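Local coordinates for putative branched-chain amino acid transport system substrate-binding protein (Rhodopseudomonas palustris, PDB 3TX6) that binds 3-(4-hydroxyphenyl)pyruvic acid and probably serves an ABC transporter as its periplasmic binding component for lignin-derived aromatic acids, at residues N29-V34 with L43-L48; G264-T269 with H286-F291. All blocks are in the same frame, centred on the assembly; numbering follows the deposited sequence. Where two conformers were deposited one is given.

Contact 1: residues N29-V34 with L43-L48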
# COMPACT_ATOMS: atom_id res chain seq x y z
N ASN A 29 11.88 -7.30 -4.89
CA ASN A 29 13.21 -6.75 -5.16
C ASN A 29 13.74 -5.91 -3.99
O ASN A 29 14.94 -5.84 -3.76
CB ASN A 29 13.23 -5.94 -6.44
CG ASN A 29 13.14 -6.78 -7.70
OD1 ASN A 29 13.35 -7.97 -7.67
ND2 ASN A 29 12.85 -6.12 -8.82
N ALA A 30 12.86 -5.25 -3.24
CA ALA A 30 13.30 -4.39 -2.18
C ALA A 30 13.98 -5.22 -1.07
O ALA A 30 14.73 -4.65 -0.25
CB ALA A 30 12.11 -3.60 -1.60
N LEU A 31 13.69 -6.52 -1.02
CA LEU A 31 14.26 -7.38 -0.00
C LEU A 31 15.79 -7.47 -0.10
O LEU A 31 16.47 -7.86 0.89
CB LEU A 31 13.66 -8.78 -0.09
CG LEU A 31 12.12 -8.86 0.06
CD1 LEU A 31 11.65 -10.28 -0.21
CD2 LEU A 31 11.70 -8.37 1.44
N GLU A 32 16.37 -7.09 -1.25
CA GLU A 32 17.84 -7.07 -1.37
C GLU A 32 18.48 -6.01 -0.46
O GLU A 32 19.66 -6.11 -0.11
CB GLU A 32 18.21 -6.81 -2.83
CG GLU A 32 19.73 -6.82 -3.08
CD GLU A 32 20.12 -6.82 -4.55
OE1 GLU A 32 19.24 -6.97 -5.41
OE2 GLU A 32 21.33 -6.68 -4.81
N PHE A 33 17.68 -5.00 -0.09
CA PHE A 33 18.15 -3.78 0.54
C PHE A 33 17.83 -3.65 2.01
O PHE A 33 18.22 -2.67 2.64
CB PHE A 33 17.68 -2.57 -0.24
CG PHE A 33 17.93 -2.70 -1.72
CD1 PHE A 33 19.19 -3.02 -2.19
CD2 PHE A 33 16.90 -2.61 -2.62
CE1 PHE A 33 19.42 -3.18 -3.54
CE2 PHE A 33 17.13 -2.80 -3.95
CZ PHE A 33 18.40 -3.09 -4.42
N VAL A 34 17.13 -4.65 2.54
CA VAL A 34 16.75 -4.68 3.96
C VAL A 34 17.84 -5.35 4.77
O VAL A 34 18.72 -5.99 4.23
CB VAL A 34 15.36 -5.35 4.16
CG1 VAL A 34 14.31 -4.63 3.31
CG2 VAL A 34 15.39 -6.83 3.86
N LEU A 43 18.38 -13.11 9.54
CA LEU A 43 17.00 -13.17 9.10
C LEU A 43 16.97 -14.22 7.98
O LEU A 43 17.77 -14.19 7.03
CB LEU A 43 16.56 -11.82 8.57
CG LEU A 43 16.65 -10.61 9.49
CD1 LEU A 43 15.90 -9.43 8.89
CD2 LEU A 43 16.15 -10.95 10.90
N LYS A 44 16.05 -15.16 8.12
CA LYS A 44 15.81 -16.17 7.12
C LYS A 44 14.50 -15.73 6.47
O LYS A 44 13.45 -15.80 7.09
CB LYS A 44 15.66 -17.55 7.77
CG LYS A 44 15.25 -18.64 6.80
CD LYS A 44 16.35 -18.97 5.81
CE LYS A 44 16.01 -20.17 4.93
NZ LYS A 44 16.95 -20.35 3.78
N VAL A 45 14.57 -15.29 5.23
CA VAL A 45 13.44 -14.70 4.54
C VAL A 45 13.06 -15.65 3.39
O VAL A 45 13.88 -16.01 2.52
CB VAL A 45 13.79 -13.30 3.99
CG1 VAL A 45 12.60 -12.70 3.24
CG2 VAL A 45 14.26 -12.37 5.10
N ILE A 46 11.80 -16.06 3.41
CA ILE A 46 11.22 -17.00 2.45
C ILE A 46 10.14 -16.28 1.65
O ILE A 46 9.21 -15.74 2.22
CB ILE A 46 10.60 -18.23 3.15
CG1 ILE A 46 11.63 -18.91 4.05
CG2 ILE A 46 10.08 -19.20 2.10
CD1 ILE A 46 11.04 -19.59 5.25
N VAL A 47 10.36 -16.16 0.35
CA VAL A 47 9.50 -15.39 -0.55
C VAL A 47 8.78 -16.27 -1.51
O VAL A 47 9.38 -17.14 -2.11
CB VAL A 47 10.29 -14.32 -1.34
CG1 VAL A 47 9.31 -13.38 -2.05
CG2 VAL A 47 11.19 -13.56 -0.37
N LEU A 48 7.47 -16.08 -1.63
CA LEU A 48 6.66 -16.82 -2.58
C LEU A 48 5.74 -15.88 -3.34
O LEU A 48 5.31 -14.88 -2.80
CB LEU A 48 5.78 -17.85 -1.80
CG LEU A 48 6.55 -19.00 -1.12
CD1 LEU A 48 5.59 -19.87 -0.26
CD2 LEU A 48 7.33 -19.90 -2.13

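Contact 2: residues G264-T269 with H286-F291. With ENO (3-(4-hydroxy-phenyl)pyruvic acid), chain D.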
# COMPACT_ATOMS: atom_id res chain seq x y z
N GLY A 264 13.66 6.93 3.12
CA GLY A 264 13.29 7.07 1.71
C GLY A 264 14.48 7.23 0.80
O GLY A 264 14.58 6.56 -0.23
N LEU A 265 15.43 8.07 1.20
CA LEU A 265 16.64 8.20 0.44
C LEU A 265 17.41 6.89 0.40
O LEU A 265 17.99 6.53 -0.64
CB LEU A 265 17.56 9.30 1.01
CG LEU A 265 17.10 10.74 0.82
CD1 LEU A 265 18.03 11.67 1.65
CD2 LEU A 265 17.14 11.15 -0.64
N GLU A 266 17.44 6.16 1.52
CA GLU A 266 18.17 4.90 1.55
C GLU A 266 17.58 3.93 0.55
O GLU A 266 18.29 3.36 -0.26
CB GLU A 266 18.18 4.24 2.95
CG GLU A 266 19.00 4.97 4.00
CD GLU A 266 18.84 4.44 5.40
OE1 GLU A 266 18.00 3.54 5.62
OE2 GLU A 266 19.54 4.94 6.30
N LEU A 267 16.26 3.71 0.62
CA LEU A 267 15.64 2.74 -0.28
C LEU A 267 15.78 3.17 -1.74
O LEU A 267 16.18 2.38 -2.58
CB LEU A 267 14.17 2.57 0.00
CG LEU A 267 13.33 1.83 -1.05
CD1 LEU A 267 13.82 0.40 -1.28
CD2 LEU A 267 11.88 1.87 -0.56
N ASN A 268 15.42 4.41 -2.03
CA ASN A 268 15.47 4.84 -3.40
C ASN A 268 16.90 4.83 -4.01
O ASN A 268 17.08 4.42 -5.15
CB ASN A 268 14.81 6.23 -3.57
CG ASN A 268 13.34 6.20 -3.33
OD1 ASN A 268 12.73 5.14 -3.25
ND2 ASN A 268 12.72 7.38 -3.28
N THR A 269 17.91 5.25 -3.26
CA THR A 269 19.28 5.18 -3.77
C THR A 269 19.61 3.73 -4.14
O THR A 269 20.13 3.46 -5.21
CB THR A 269 20.27 5.77 -2.75
OG1 THR A 269 19.92 7.14 -2.53
CG2 THR A 269 21.66 5.66 -3.25
N HIS A 286 6.82 -0.52 0.88
CA HIS A 286 6.10 -1.26 1.92
C HIS A 286 6.88 -2.43 2.45
O HIS A 286 6.89 -2.64 3.67
CB HIS A 286 4.71 -1.69 1.48
CG HIS A 286 3.81 -0.56 1.10
ND1 HIS A 286 3.73 0.62 1.78
CD2 HIS A 286 2.90 -0.48 0.05
CE1 HIS A 286 2.80 1.41 1.18
NE2 HIS A 286 2.30 0.75 0.13
N SER A 287 7.52 -3.23 1.58
CA SER A 287 8.36 -4.30 2.09
C SER A 287 9.61 -3.76 2.82
O SER A 287 9.95 -4.23 3.90
CB SER A 287 8.73 -5.36 1.04
OG SER A 287 9.37 -4.75 0.03
N PHE A 288 10.25 -2.74 2.27
CA PHE A 288 11.37 -2.08 2.94
C PHE A 288 10.97 -1.61 4.35
O PHE A 288 11.69 -1.84 5.32
CB PHE A 288 11.87 -0.93 2.08
CG PHE A 288 13.04 -0.20 2.63
CD1 PHE A 288 14.33 -0.65 2.35
CD2 PHE A 288 12.90 0.95 3.37
CE1 PHE A 288 15.43 0.02 2.80
CE2 PHE A 288 14.02 1.64 3.81
CZ PHE A 288 15.28 1.16 3.54
N ASP A 289 9.83 -0.94 4.43
CA ASP A 289 9.38 -0.37 5.70
C ASP A 289 9.00 -1.47 6.70
O ASP A 289 9.18 -1.30 7.89
CB ASP A 289 8.19 0.53 5.48
CG ASP A 289 8.56 1.83 4.80
OD1 ASP A 289 9.77 2.09 4.62
OD2 ASP A 289 7.63 2.62 4.51
N ALA A 290 8.45 -2.58 6.21
CA ALA A 290 8.12 -3.68 7.10
C ALA A 290 9.38 -4.14 7.87
O ALA A 290 9.33 -4.47 9.08
CB ALA A 290 7.47 -4.85 6.36
N PHE A 291 10.52 -4.16 7.19
CA PHE A 291 11.79 -4.48 7.85
C PHE A 291 12.27 -3.39 8.77
O PHE A 291 12.90 -3.71 9.78
CB PHE A 291 12.85 -4.90 6.83
CG PHE A 291 12.65 -6.33 6.33
CD1 PHE A 291 11.70 -6.62 5.35
CD2 PHE A 291 13.41 -7.37 6.84
CE1 PHE A 291 11.52 -7.91 4.91
CE2 PHE A 291 13.25 -8.66 6.39
CZ PHE A 291 12.32 -8.94 5.42
O4 ENO D . -4.63 -3.02 -2.17
C9 ENO D . -1.55 -1.63 -2.60
C8 ENO D . -0.69 -0.86 -1.84
C7 ENO D . -0.98 0.49 -1.58
C6 ENO D . -2.18 1.01 -2.03
C5 ENO D . -3.04 0.24 -2.81
C4 ENO D . -2.74 -1.10 -3.10
O3 ENO D . -0.09 1.21 -0.79
C3 ENO D . -3.62 -1.91 -4.00
C2 ENO D . -4.63 -2.81 -3.39
C1 ENO D . -5.51 -3.54 -4.30
O2 ENO D . -6.32 -4.34 -3.79
O1 ENO D . -5.46 -3.35 -5.55

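Contact 1: residues N29-V34 with L43-L48
Leu31 makes the close contacts from the 29-34 side, and it does so with a single methyl. Its CD1 meets CG2 of Val47 tip to tip, CD1 to CG2 3.3 Å, which is closer than two methyl carbons usually come. A looser touch lies one step back along the strand, where the same CD1 stands 4.3 Å from CG1 of Val45. Both valines direct their CB toward the 29-34 segment because they are alternate residues on one face of strand 41-49; Ile46, between them, points to the other face and packs on Phe64 of helix 54-67. With CG anti to its carbonyl carbon (chi1 -59°), Leu31 sends its branch out to the sheet. In Val47 it is CG2 that is anti to the carbonyl carbon, and this is the methyl that faces the leucine.

Polar bonding across the segments is absent, and the closest backbone approach, Leu31 CA to Val45 CA, is still 8.7 Å, so side chains alone bridge the gap. The polar groups bond within their own segment or to other parts of the chain. Following helix 21-29, the chain keeps turning through backbone bonds, Glu32 N to Asn29 O at 3.1 Å and Phe33 N to Ala30 O at 3.0 Å, the i to i+3 spacing of a 3-10 turn, and this turn presents Leu31 to the strand. Strand 41-49 meanwhile pairs in parallel with strand 8-14, whose Ile12 touches both Leu31 and Val45, while Phe291 of helix 282-304 packs against Leu31 from another element. Strand 8-14, helix 21-29 and strand 41-49 form a beta-alpha-beta crossover in an alpha/beta lobe of the periplasmic binding protein fold, and the contact packs the C-terminal exit of its helix onto its second strand.

Contact 2: residues G264-T269 with H286-F291
Within 264-269, Glu266 is the first to reach the 286-291 segment, at the edge of the Phe288 ring. In the conformer given, its extended chain brings OE1 to within 4.2 Å of Phe288 CZ, near the ring plane, with the carboxylate turned 77° from that plane. This is a weak touch that depends on that conformer, one of two; the same OE1 forms a salt bridge with Lys292, farther along the partner helix.

Leu267 makes the main contact. Its CB sits over the middle of the Phe288 ring, 3.7 Å from the centroid and only 2° off the normal, a nearly perpendicular CH-pi approach. The branch then continues toward the root of the phenylalanine, CD1 lying 3.8 Å from Phe288 CD1 and CD2 3.8 Å from Phe288 CB. Both side chains carry CG anti to the backbone N (chi1 167° for Leu267), and they slide past one another in opposite directions, leaving the aromatic face against the leucine.

Asn268 turns elsewhere and binds Val248 O through ND2. Thr269 folds back on its own helix: OG1 bonds to Leu265 O at 2.8 Å, while Thr269 N reaches that oxygen from the opposite face of the carbonyl plane.

One turn of helix 282-304 thus serves two purposes. Phe288 packs on helix 261-275, whereas at the edge of the His286 ring NE2 is hydrogen-bonded to the ligand phenol O3 at 2.6 Å. Ser199, Arg174, Thr79 and Gln282 also hydrogen-bond the ligand, as part of a larger pocket, consistent with an aromatic-acid binding protein.

Helix 282-304 joins the two contacts, whose centres lie about 12 Å apart. Ser287 and Phe291, on contact 2's second segment, pack against residues of both segments of contact 1: Ala30 CB comes 3.4 Å from Ser287 OG, and Leu43 CD1 lies 3.7 Å from Phe291 CE2. Contact 1 belongs to the lobe's periphery and sets a loop against a sheet strand, using nothing but aliphatic methyls. By comparison, contact 2 is buried and joins two helices, adding an aromatic face, a carboxylate on the exposed side and, through His286, direct access to the ligand. The helix therefore runs from the pocket toward the packing around the sheet.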